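PDB 1E5E: methionine gamma-lyase from Trichomonas vaginalis, which belongs to the Cys/Met metabolism family of PLP-dependent enzymes and forms an assembly of four chains. Local coordinates for residues K76-V81 with G224-L229; N158-I163 with A365-G370; K265-N270 with V376-A381. One frame throughout, in Å; residues are numbered along the deposited sequence.

Interaction 1 (K76-V81 with G224-L229); sequences KTEACV and GKADLL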
ATOM      1  N   LYS A  76       5.030 -16.223  24.191  1.00 19.45           N
ATOM      2  CA  LYS A  76       4.764 -17.547  24.690  1.00 20.76           C
ATOM      3  C   LYS A  76       3.322 -17.683  25.145  1.00 20.19           C
ATOM      4  O   LYS A  76       3.064 -18.250  26.214  1.00 20.24           O
ATOM      5  CB  LYS A  76       5.769 -17.900  25.803  1.00 24.05           C
ATOM      6  CG  LYS A  76       7.231 -17.923  25.362  1.00 25.98           C
ATOM      7  CD  LYS A  76       8.119 -18.200  26.596  1.00 32.60           C
ATOM      8  CE  LYS A  76       9.482 -18.696  26.133  1.00 35.66           C
ATOM      9  NZ  LYS A  76      10.561 -18.469  27.159  1.00 40.23           N
ATOM     10  N   THR A  77       2.371 -17.170  24.376  1.00 18.12           N
ATOM     11  CA  THR A  77       0.963 -17.257  24.750  1.00 18.07           C
ATOM     12  C   THR A  77       0.274 -18.230  23.802  1.00 18.79           C
ATOM     13  O   THR A  77       0.833 -18.418  22.710  1.00 18.08           O
ATOM     14  CB  THR A  77       0.270 -15.895  24.705  1.00 18.15           C
ATOM     15  OG1 THR A  77       0.402 -15.351  23.393  1.00 18.67           O
ATOM     16  CG2 THR A  77       0.871 -14.950  25.756  1.00 20.10           C
ATOM     17  N   GLU A  78      -0.878 -18.790  24.127  1.00 17.89           N
ATOM     18  CA  GLU A  78      -1.492 -19.683  23.133  1.00 20.20           C
ATOM     19  C   GLU A  78      -1.953 -18.902  21.892  1.00 20.56           C
ATOM     20  O   GLU A  78      -2.062 -19.478  20.812  1.00 21.37           O
ATOM     21  CB  GLU A  78      -2.764 -20.330  23.731  1.00 20.24           C
ATOM     22  CG  GLU A  78      -2.347 -21.209  24.927  1.00 23.06           C
ATOM     23  CD  GLU A  78      -3.522 -21.877  25.622  1.00 23.83           C
ATOM     24  OE1 GLU A  78      -4.696 -21.503  25.481  1.00 22.44           O
ATOM     25  OE2 GLU A  78      -3.240 -22.836  26.378  1.00 25.87           O
ATOM     26  N   ALA A  79      -2.394 -17.660  22.051  1.00 17.81           N
ATOM     27  CA  ALA A  79      -3.046 -16.965  20.954  1.00 18.90           C
ATOM     28  C   ALA A  79      -2.701 -15.482  21.029  1.00 17.90           C
ATOM     29  O   ALA A  79      -2.172 -15.012  22.043  1.00 16.72           O
ATOM     30  CB  ALA A  79      -4.558 -17.197  21.015  1.00 16.90           C
ATOM     31  N   CYS A  80      -3.105 -14.783  19.995  1.00 15.88           N
ATOM     32  CA  CYS A  80      -2.933 -13.340  19.894  1.00 14.88           C
ATOM     33  C   CYS A  80      -4.010 -12.816  18.955  1.00 14.77           C
ATOM     34  O   CYS A  80      -4.396 -13.397  17.940  1.00 14.36           O
ATOM     35  CB  CYS A  80      -1.503 -13.030  19.374  1.00 12.78           C
ATOM     36  SG  CYS A  80      -1.305 -11.289  18.906  1.00 12.00           S
ATOM     37  N   VAL A  81      -4.575 -11.675  19.269  1.00 15.77           N
ATOM     38  CA  VAL A  81      -5.588 -10.947  18.519  1.00 16.18           C
ATOM     39  C   VAL A  81      -4.996  -9.566  18.191  1.00 16.17           C
ATOM     40  O   VAL A  81      -4.522  -8.907  19.116  1.00 15.82           O
ATOM     41  CB  VAL A  81      -6.855 -10.783  19.360  1.00 18.57           C
ATOM     42  CG1 VAL A  81      -7.905  -9.909  18.671  1.00 17.65           C
ATOM     43  CG2 VAL A  81      -7.460 -12.141  19.712  1.00 16.84           C
ATOM     44  N   GLY A 224      -2.642 -14.098  24.892  1.00 15.33           N
ATOM     45  CA  GLY A 224      -3.096 -14.838  26.084  1.00 18.11           C
ATOM     46  C   GLY A 224      -3.650 -16.199  25.645  1.00 17.84           C
ATOM     47  O   GLY A 224      -3.311 -16.716  24.588  1.00 18.14           O
ATOM     48  N   LYS A 225      -4.456 -16.784  26.505  1.00 18.94           N
ATOM     49  CA  LYS A 225      -5.055 -18.088  26.292  1.00 19.68           C
ATOM     50  C   LYS A 225      -6.035 -18.043  25.126  1.00 17.27           C
ATOM     51  O   LYS A 225      -6.808 -17.108  25.024  1.00 17.67           O
ATOM     52  CB  LYS A 225      -5.876 -18.552  27.514  1.00 20.69           C
ATOM     53  CG  LYS A 225      -5.099 -18.689  28.808  1.00 22.59           C
ATOM     54  CD  LYS A 225      -4.145 -19.880  28.738  1.00 25.60           C
ATOM     55  CE  LYS A 225      -3.376 -19.949  30.071  1.00 30.51           C
ATOM     56  NZ  LYS A 225      -2.333 -21.017  29.929  1.00 34.76           N
ATOM     57  N   ALA A 226      -6.204 -19.178  24.483  1.00 18.18           N
ATOM     58  CA  ALA A 226      -7.117 -19.299  23.345  1.00 20.30           C
ATOM     59  C   ALA A 226      -8.560 -19.083  23.754  1.00 21.77           C
ATOM     60  O   ALA A 226      -9.322 -18.447  23.028  1.00 21.12           O
ATOM     61  CB  ALA A 226      -6.821 -20.650  22.677  1.00 17.91           C
ATOM     62  N   ASP A 227      -8.979 -19.604  24.910  1.00 22.08           N
ATOM     63  CA  ASP A 227     -10.369 -19.476  25.337  1.00 25.27           C
ATOM     64  C   ASP A 227     -10.761 -18.012  25.491  1.00 23.17           C
ATOM     65  O   ASP A 227     -11.735 -17.547  24.886  1.00 22.37           O
ATOM     66  CB  ASP A 227     -10.575 -20.245  26.656  1.00 29.23           C
ATOM     67  CG  ASP A 227     -11.961 -20.167  27.255  1.00 35.66           C
ATOM     68  OD1 ASP A 227     -12.129 -20.629  28.426  1.00 38.52           O
ATOM     69  OD2 ASP A 227     -12.973 -19.697  26.655  1.00 37.20           O
ATOM     70  N   LEU A 228     -10.017 -17.296  26.345  1.00 19.60           N
ATOM     71  CA  LEU A 228     -10.318 -15.890  26.553  1.00 18.45           C
ATOM     72  C   LEU A 228     -10.174 -15.081  25.268  1.00 16.68           C
ATOM     73  O   LEU A 228     -11.030 -14.257  24.991  1.00 16.77           O
ATOM     74  CB  LEU A 228      -9.475 -15.262  27.670  1.00 17.21           C
ATOM     75  CG  LEU A 228      -9.706 -13.747  27.814  1.00 19.13           C
ATOM     76  CD1 LEU A 228     -11.097 -13.404  28.335  1.00 17.64           C
ATOM     77  CD2 LEU A 228      -8.654 -13.147  28.752  1.00 20.49           C
ATOM     78  N   LEU A 229      -9.134 -15.296  24.468  1.00 15.91           N
ATOM     79  CA  LEU A 229      -8.972 -14.497  23.258  1.00 18.02           C
ATOM     80  C   LEU A 229     -10.015 -14.799  22.212  1.00 20.18           C
ATOM     81  O   LEU A 229     -10.412 -13.891  21.455  1.00 18.97           O
ATOM     82  CB  LEU A 229      -7.553 -14.673  22.726  1.00 17.84           C
ATOM     83  CG  LEU A 229      -6.597 -13.641  23.342  1.00 17.79           C
ATOM     84  CD1 LEU A 229      -6.478 -13.811  24.848  1.00 15.85           C
ATOM     85  CD2 LEU A 229      -5.238 -13.742  22.679  1.00 17.33           C
TER

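Interaction 2 (N158-I163 with A365-G370); sequences NPTLKI and AGITDG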
ATOM      1  N   ASN A 158       4.406   4.193  31.991  1.00 23.00           N
ATOM      2  CA  ASN A 158       4.420   5.347  31.085  1.00 22.94           C
ATOM      3  C   ASN A 158       3.846   6.514  31.858  1.00 22.54           C
ATOM      4  O   ASN A 158       2.670   6.414  32.213  1.00 23.32           O
ATOM      5  CB  ASN A 158       3.569   5.017  29.851  1.00 22.23           C
ATOM      6  CG  ASN A 158       3.541   6.149  28.838  1.00 23.14           C
ATOM      7  OD1 ASN A 158       4.174   7.203  29.045  1.00 21.95           O
ATOM      8  ND2 ASN A 158       2.850   5.910  27.719  1.00 21.24           N
ATOM      9  N   PRO A 159       4.605   7.547  32.144  1.00 23.03           N
ATOM     10  CA  PRO A 159       5.947   7.747  31.655  1.00 23.79           C
ATOM     11  C   PRO A 159       7.074   7.741  32.675  1.00 24.48           C
ATOM     12  O   PRO A 159       8.227   7.998  32.299  1.00 26.02           O
ATOM     13  CB  PRO A 159       5.773   9.196  31.154  1.00 21.80           C
ATOM     14  CG  PRO A 159       5.044   9.853  32.291  1.00 23.02           C
ATOM     15  CD  PRO A 159       4.132   8.777  32.863  1.00 23.62           C
ATOM     16  N   THR A 160       6.812   7.458  33.937  1.00 22.63           N
ATOM     17  CA  THR A 160       7.884   7.502  34.955  1.00 22.85           C
ATOM     18  C   THR A 160       8.893   6.364  34.944  1.00 22.74           C
ATOM     19  O   THR A 160      10.005   6.475  35.481  1.00 21.54           O
ATOM     20  CB  THR A 160       7.226   7.604  36.336  1.00 22.06           C
ATOM     21  OG1 THR A 160       6.566   6.356  36.575  1.00 22.87           O
ATOM     22  CG2 THR A 160       6.139   8.709  36.323  1.00 22.51           C
ATOM     23  N   LEU A 161       8.609   5.253  34.262  1.00 20.62           N
ATOM     24  CA  LEU A 161       9.391   4.062  34.154  1.00 20.48           C
ATOM     25  C   LEU A 161       9.479   3.334  35.501  1.00 22.21           C
ATOM     26  O   LEU A 161      10.356   2.513  35.765  1.00 21.54           O
ATOM     27  CB  LEU A 161      10.793   4.289  33.567  1.00 20.06           C
ATOM     28  CG  LEU A 161      10.827   5.126  32.269  1.00 19.99           C
ATOM     29  CD1 LEU A 161      12.244   5.271  31.727  1.00 18.87           C
ATOM     30  CD2 LEU A 161       9.871   4.527  31.232  1.00 18.31           C
ATOM     31  N   LYS A 162       8.424   3.498  36.313  1.00 22.83           N
ATOM     32  CA  LYS A 162       8.353   2.821  37.604  1.00 21.82           C
ATOM     33  C   LYS A 162       8.359   1.309  37.341  1.00 23.30           C
ATOM     34  O   LYS A 162       7.665   0.875  36.418  1.00 26.27           O
ATOM     35  CB  LYS A 162       7.167   3.222  38.448  1.00 23.19           C
ATOM     36  CG  LYS A 162       6.837   2.358  39.658  1.00 23.47           C
ATOM     37  CD  LYS A 162       5.558   2.865  40.339  1.00 23.76           C
ATOM     38  CE  LYS A 162       4.303   2.654  39.502  1.00 24.93           C
ATOM     39  NZ  LYS A 162       3.092   2.834  40.421  1.00 23.16           N
ATOM     40  N   ILE A 163       9.131   0.553  38.114  1.00 21.23           N
ATOM     41  CA  ILE A 163       9.145  -0.882  37.892  1.00 21.70           C
ATOM     42  C   ILE A 163       8.155  -1.577  38.800  1.00 22.05           C
ATOM     43  O   ILE A 163       8.061  -1.197  39.954  1.00 23.08           O
ATOM     44  CB  ILE A 163      10.558  -1.479  38.187  1.00 20.88           C
ATOM     45  CG1 ILE A 163      11.590  -0.723  37.352  1.00 20.67           C
ATOM     46  CG2 ILE A 163      10.602  -2.976  37.952  1.00 18.87           C
ATOM     47  CD1 ILE A 163      11.451  -0.877  35.859  1.00 19.44           C
ATOM     48  N   ALA A 365       1.194  10.275  40.850  1.00 29.23           N
ATOM     49  CA  ALA A 365       1.841   9.176  40.167  1.00 30.53           C
ATOM     50  C   ALA A 365       3.274   9.531  39.806  1.00 31.42           C
ATOM     51  O   ALA A 365       3.961   8.771  39.129  1.00 32.15           O
ATOM     52  CB  ALA A 365       1.068   8.745  38.912  1.00 29.93           C
ATOM     53  N   GLY A 366       3.728  10.700  40.264  1.00 31.62           N
ATOM     54  CA  GLY A 366       5.084  11.138  40.081  1.00 29.31           C
ATOM     55  C   GLY A 366       5.307  11.837  38.755  1.00 29.43           C
ATOM     56  O   GLY A 366       6.470  12.036  38.390  1.00 28.49           O
ATOM     57  N   ILE A 367       4.240  12.137  38.035  1.00 28.59           N
ATOM     58  CA  ILE A 367       4.433  12.861  36.766  1.00 28.86           C
ATOM     59  C   ILE A 367       4.532  14.329  37.133  1.00 28.86           C
ATOM     60  O   ILE A 367       3.507  14.902  37.515  1.00 29.54           O
ATOM     61  CB  ILE A 367       3.327  12.560  35.746  1.00 29.54           C
ATOM     62  CG1 ILE A 367       3.464  11.029  35.474  1.00 29.71           C
ATOM     63  CG2 ILE A 367       3.516  13.322  34.451  1.00 28.93           C
ATOM     64  CD1 ILE A 367       2.136  10.491  34.964  1.00 28.98           C
ATOM     65  N   THR A 368       5.700  14.938  37.121  1.00 28.63           N
ATOM     66  CA  THR A 368       5.863  16.346  37.481  1.00 26.96           C
ATOM     67  C   THR A 368       5.815  17.147  36.189  1.00 28.93           C
ATOM     68  O   THR A 368       6.139  16.564  35.149  1.00 27.90           O
ATOM     69  CB  THR A 368       7.218  16.611  38.151  1.00 26.22           C
ATOM     70  OG1 THR A 368       8.299  16.687  37.190  1.00 20.54           O
ATOM     71  CG2 THR A 368       7.643  15.470  39.086  1.00 25.74           C
ATOM     72  N   ASP A 369       5.877  18.476  36.275  1.00 29.78           N
ATOM     73  CA  ASP A 369       5.892  19.299  35.068  1.00 31.08           C
ATOM     74  C   ASP A 369       7.306  19.609  34.616  1.00 29.46           C
ATOM     75  O   ASP A 369       7.496  20.269  33.593  1.00 28.21           O
ATOM     76  CB  ASP A 369       5.047  20.561  35.257  1.00 34.84           C
ATOM     77  CG  ASP A 369       5.718  21.531  36.216  1.00 36.41           C
ATOM     78  OD1 ASP A 369       6.730  21.198  36.866  1.00 37.12           O
ATOM     79  OD2 ASP A 369       5.235  22.666  36.312  1.00 39.04           O
ATOM     80  N   GLY A 370       8.313  19.083  35.316  1.00 27.54           N
ATOM     81  CA  GLY A 370       9.696  19.224  34.837  1.00 26.02           C
ATOM     82  C   GLY A 370      10.135  17.924  34.106  1.00 25.19           C
ATOM     83  O   GLY A 370      11.256  17.768  33.606  1.00 24.35           O
TER
HETATM   84  O   HOH W   1       5.154   6.262  38.651  1.00 21.40           O

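Interaction 3 (K265-N270 with V376-A381); sequences KAESEN and VGIEDA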
ATOM      1  N   LYS A 265      18.028  -4.243  20.592  1.00 17.18           N
ATOM      2  CA  LYS A 265      19.391  -4.308  21.064  1.00 19.96           C
ATOM      3  C   LYS A 265      20.097  -2.984  20.807  1.00 18.78           C
ATOM      4  O   LYS A 265      20.674  -2.443  21.729  1.00 18.45           O
ATOM      5  CB  LYS A 265      20.252  -5.403  20.403  1.00 21.76           C
ATOM      6  CG  LYS A 265      19.666  -6.766  20.730  1.00 28.03           C
ATOM      7  CD  LYS A 265      20.499  -7.923  20.170  1.00 31.79           C
ATOM      8  CE  LYS A 265      20.235  -9.139  21.063  1.00 35.65           C
ATOM      9  NZ  LYS A 265      20.942 -10.353  20.533  1.00 40.34           N
ATOM     10  N   ALA A 266      20.047  -2.542  19.554  1.00 17.59           N
ATOM     11  CA  ALA A 266      20.688  -1.270  19.219  1.00 15.42           C
ATOM     12  C   ALA A 266      20.076  -0.124  20.011  1.00 15.45           C
ATOM     13  O   ALA A 266      20.852   0.716  20.487  1.00 13.95           O
ATOM     14  CB  ALA A 266      20.532  -1.006  17.723  1.00 14.78           C
ATOM     15  N   GLU A 267      18.743  -0.105  20.190  1.00 13.62           N
ATOM     16  CA  GLU A 267      18.157   0.996  20.955  1.00 15.47           C
ATOM     17  C   GLU A 267      18.490   0.966  22.438  1.00 15.89           C
ATOM     18  O   GLU A 267      18.633   2.044  23.055  1.00 16.64           O
ATOM     19  CB  GLU A 267      16.618   1.035  20.733  1.00 16.66           C
ATOM     20  CG  GLU A 267      16.317   1.403  19.282  1.00 16.77           C
ATOM     21  CD  GLU A 267      14.950   1.145  18.724  1.00 18.57           C
ATOM     22  OE1 GLU A 267      14.048   0.713  19.467  1.00 19.01           O
ATOM     23  OE2 GLU A 267      14.749   1.370  17.483  1.00 18.97           O
ATOM     24  N   SER A 268      18.551  -0.183  23.076  1.00 16.41           N
ATOM     25  CA  SER A 268      18.901  -0.371  24.480  1.00 16.58           C
ATOM     26  C   SER A 268      20.346   0.071  24.753  1.00 17.22           C
ATOM     27  O   SER A 268      20.661   0.802  25.706  1.00 15.13           O
ATOM     28  CB  SER A 268      18.714  -1.861  24.834  1.00 16.74           C
ATOM     29  OG  SER A 268      17.273  -2.147  24.851  1.00 18.47           O
ATOM     30  N   GLU A 269      21.259  -0.323  23.860  1.00 17.52           N
ATOM     31  CA  GLU A 269      22.657   0.015  23.944  1.00 19.82           C
ATOM     32  C   GLU A 269      22.832   1.536  23.838  1.00 19.80           C
ATOM     33  O   GLU A 269      23.505   2.097  24.706  1.00 18.32           O
ATOM     34  CB  GLU A 269      23.519  -0.634  22.861  1.00 21.55           C
ATOM     35  CG  GLU A 269      23.594  -2.124  22.985  1.00 30.43           C
ATOM     36  CD  GLU A 269      24.000  -2.886  21.735  1.00 35.48           C
ATOM     37  OE1 GLU A 269      24.192  -4.127  21.847  1.00 38.30           O
ATOM     38  OE2 GLU A 269      23.998  -2.345  20.602  1.00 38.26           O
ATOM     39  N   ASN A 270      22.115   2.152  22.899  1.00 18.31           N
ATOM     40  CA  ASN A 270      22.165   3.589  22.783  1.00 18.87           C
ATOM     41  C   ASN A 270      21.618   4.272  24.038  1.00 17.57           C
ATOM     42  O   ASN A 270      22.158   5.280  24.504  1.00 16.86           O
ATOM     43  CB  ASN A 270      21.381   4.110  21.576  1.00 17.78           C
ATOM     44  CG  ASN A 270      22.098   4.056  20.256  1.00 18.61           C
ATOM     45  OD1 ASN A 270      23.325   3.908  20.172  1.00 19.26           O
ATOM     46  ND2 ASN A 270      21.322   4.242  19.184  1.00 17.81           N
ATOM     47  N   VAL A 376      14.672   6.355  22.698  1.00 16.56           N
ATOM     48  CA  VAL A 376      15.905   6.471  21.920  1.00 15.71           C
ATOM     49  C   VAL A 376      15.802   5.536  20.711  1.00 15.85           C
ATOM     50  O   VAL A 376      15.430   4.374  20.909  1.00 15.40           O
ATOM     51  CB  VAL A 376      17.094   6.042  22.802  1.00 14.98           C
ATOM     52  CG1 VAL A 376      18.410   5.945  22.055  1.00 15.23           C
ATOM     53  CG2 VAL A 376      17.226   7.028  23.969  1.00 15.07           C
ATOM     54  N   GLY A 377      16.251   5.982  19.564  1.00 16.20           N
ATOM     55  CA  GLY A 377      16.265   5.199  18.338  1.00 14.91           C
ATOM     56  C   GLY A 377      17.672   4.669  18.008  1.00 16.38           C
ATOM     57  O   GLY A 377      18.483   4.500  18.915  1.00 14.85           O
ATOM     58  N   ILE A 378      17.955   4.430  16.722  1.00 14.54           N
ATOM     59  CA  ILE A 378      19.188   3.805  16.304  1.00 15.31           C
ATOM     60  C   ILE A 378      20.181   4.725  15.597  1.00 15.84           C
ATOM     61  O   ILE A 378      21.124   4.257  14.947  1.00 16.98           O
ATOM     62  CB  ILE A 378      18.912   2.573  15.414  1.00 13.74           C
ATOM     63  CG1 ILE A 378      18.124   3.057  14.171  1.00 13.41           C
ATOM     64  CG2 ILE A 378      18.104   1.537  16.212  1.00 11.68           C
ATOM     65  CD1 ILE A 378      17.637   1.866  13.342  1.00 11.35           C
ATOM     66  N   GLU A 379      20.081   6.008  15.835  1.00 14.51           N
ATOM     67  CA  GLU A 379      21.086   6.957  15.377  1.00 16.74           C
ATOM     68  C   GLU A 379      22.421   6.701  16.099  1.00 17.26           C
ATOM     69  O   GLU A 379      22.488   5.961  17.078  1.00 16.84           O
ATOM     70  CB  GLU A 379      20.662   8.393  15.728  1.00 14.64           C
ATOM     71  CG  GLU A 379      19.340   8.790  15.110  1.00 15.69           C
ATOM     72  CD  GLU A 379      18.127   8.704  15.993  1.00 17.67           C
ATOM     73  OE1 GLU A 379      18.189   7.952  16.993  1.00 19.17           O
ATOM     74  OE2 GLU A 379      17.075   9.342  15.690  1.00 18.52           O
ATOM     75  N   ASP A 380      23.462   7.393  15.650  1.00 18.64           N
ATOM     76  CA  ASP A 380      24.772   7.275  16.314  1.00 19.34           C
ATOM     77  C   ASP A 380      24.694   7.854  17.728  1.00 18.43           C
ATOM     78  O   ASP A 380      24.107   8.911  17.959  1.00 18.25           O
ATOM     79  CB  ASP A 380      25.767   7.970  15.375  1.00 19.65           C
ATOM     80  CG  ASP A 380      27.125   8.030  16.088  1.00 19.68           C
ATOM     81  OD1 ASP A 380      27.812   7.001  16.023  1.00 18.28           O
ATOM     82  OD2 ASP A 380      27.399   9.063  16.726  1.00 20.03           O
ATOM     83  N   ALA A 381      25.081   7.102  18.760  1.00 19.35           N
ATOM     84  CA  ALA A 381      24.981   7.511  20.152  1.00 20.37           C
ATOM     85  C   ALA A 381      25.716   8.814  20.432  1.00 20.78           C
ATOM     86  O   ALA A 381      25.145   9.653  21.136  1.00 20.87           O
ATOM     87  CB  ALA A 381      25.472   6.428  21.115  1.00 20.22           C
TER
HETATM   88  O   HOH W   2      25.362   4.164  18.194  1.00 19.36           O

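Interaction 1 (K76-V81 with G224-L229)
The carboxylate of Glu78 has Lys225 over one face and a backbone N-H of the other segment at its rim. Lys225 CD sits above that face, 3.8 Å from Glu78 CD, while Ala226 N donates to the anti lone pair of Glu78 OE1 at 2.9 Å and 176°, almost straight. Lys225 holds the N-cap position, so Glu78 supplies an acceptor to the first turn of helix 226-241. The side chain reaches it because it is extended beyond CG. Lys225 NZ stays 4.1 Å from Glu78 OE2, too long for a salt bridge.

The second flat group is the Ala79 carbonyl. Thr77 OG1 and Gly224 N approach its oxygen from opposite faces, both tilted out of the plane, and should together hold the Ala79-Cys80 peptide plane in its tilt. Thr77 OG1 donates forward to Ala79 O, two residues on, because chi1 of 58° places it between its own N and carbonyl carbon. In return Ala79 N donates to Gly224 O at 2.9 Å. Two residues, Glu78 and Ala79, stand opposite the single Gly224, a classic bulge. Leu229 CD2 lies 3.4 Å from Ala79 O, and Leu229 CB meets Val81 CG2 at 3.9 Å as the side chains run antiparallel alongside one another.

The contact lies where strand 79-83, outermost of the seven-stranded sheet within this chain, runs antiparallel to strand 220-224. Helix 226-241 packs on Val81 through Arg233 and Ile237. Cys80 CB leaves its backbone away from 224-229, and the side chain touches Ile71 and Ala72 of helix 62-75, which ends in a Schellman motif at Lys76.

Interaction 2 (N158-I163 with A365-G370)
Pro159, preceded by a cis peptide bond in the loop that carries the ligand-pocket residue Asn158, packs against Ile367, whose N-H takes part in the Schellman motif that ends helix 359-364. Gly366, with positive phi, is the C-prime residue of that motif. The proline ring and the Ile367 side chain cross at about a right angle, and Pro159 CD comes within 3.4 Å of Ile367 CD1, closer than carbons normally pack. Thr160 CG2 lies against the CG1 arm of Ile367 at 3.6 Å and equally close to Ala365 O. Its chi1 of 68° turns the methyl anti to the carbonyl carbon, and OG1 is left to face a water. That water donates to Ala365 O at 2.8 Å. Its separation from Thr160 OG1, 2.5 Å, is short enough to leave that half of the bridge doubtful. No direct hydrogen bond joins the segments.

On the pocket side, Asn158 ND2 hydrogen-bonds N-(hydroxy{3-hydroxy-2-methyl-5-[(phosphonooxy)methyl]pyridin-4-yl}methyl)norvaline (PPJ), and OD1 bonds Arg373 NH1 on strand 371-375. The contact fits the fold type I (aspartate aminotransferase-like) architecture of PLP enzymes, in which the large domain with the seven-stranded sheet meets the smaller C-terminal domain at the cofactor site.

Interaction 3 (K265-N270 with V376-A381)
Asn270 of helix 260-279 bridges two backbone carbonyls of the N-cap loop that runs from strand 371-375 into helix 381-396, in the C-terminal part of a fold type I PLP enzyme. Both bonds use ND2. The one to Gly377 O is the straighter, 2.9 Å with an N-H...O angle of 162°; it lies in the plane of the Asn270 amide and falls on a lone pair of the carbonyl. The one to Glu379 O, 3.0 Å, is more bent at 130°, and its acceptor sits far out of that amide plane. Two acceptors thus hold a buried amide nitrogen and fix the flip of the amide.

Around this polar centre are mostly carbon contacts. Val376 CG1, anti to its own nitrogen, abuts Asn270 CB at 3.5 Å. One turn back, Glu267 CG rests on Ile378 CG2 at 3.6 Å, the two side chains crossing obliquely, and Ala266 CB touches the same methyl. Glu267 CB and CG also lie against Val376 O.

Farther out, Ser344 OG hydrogen-bonds both Gly377 N and Glu379 OE1, and Ser310 OG bonds Val376 O. In the second subunit, His14 NE2 meets Glu379 OE2 and Ile13 packs on Ile378, which places the loop at a subunit interface. Asp380 is the N-cap of the following helix, its OD2 accepting from Glu383 N. Beside it, a water accepts from Ala381 N at 3.0 Å and donates to Asn270 OD1 at 2.9 Å.

Interactions 2 and 3 are buried, interaction 1 only partly so, with charged groups at its margin; it lies across the chain's centre from both others. Chemistry follows place: interaction 1 uses main-chain pairing at the outermost strand within the chain, plus a carboxylate at a helix start, interaction 2 rests on carbon packing and a water, and interaction 3 on one amide gripping two carbonyls. Interactions 2 and 3, nearest atoms about 9 Å apart, share strand 371-375, which connects 365-370 to 376-381. Interaction 2 alone holds a ligand-pocket residue, and interaction 3 alone is touched by another subunit. Segments 158-163 and 365-370 join the two sheets' domains, while interaction 1 stays within the seven-stranded part.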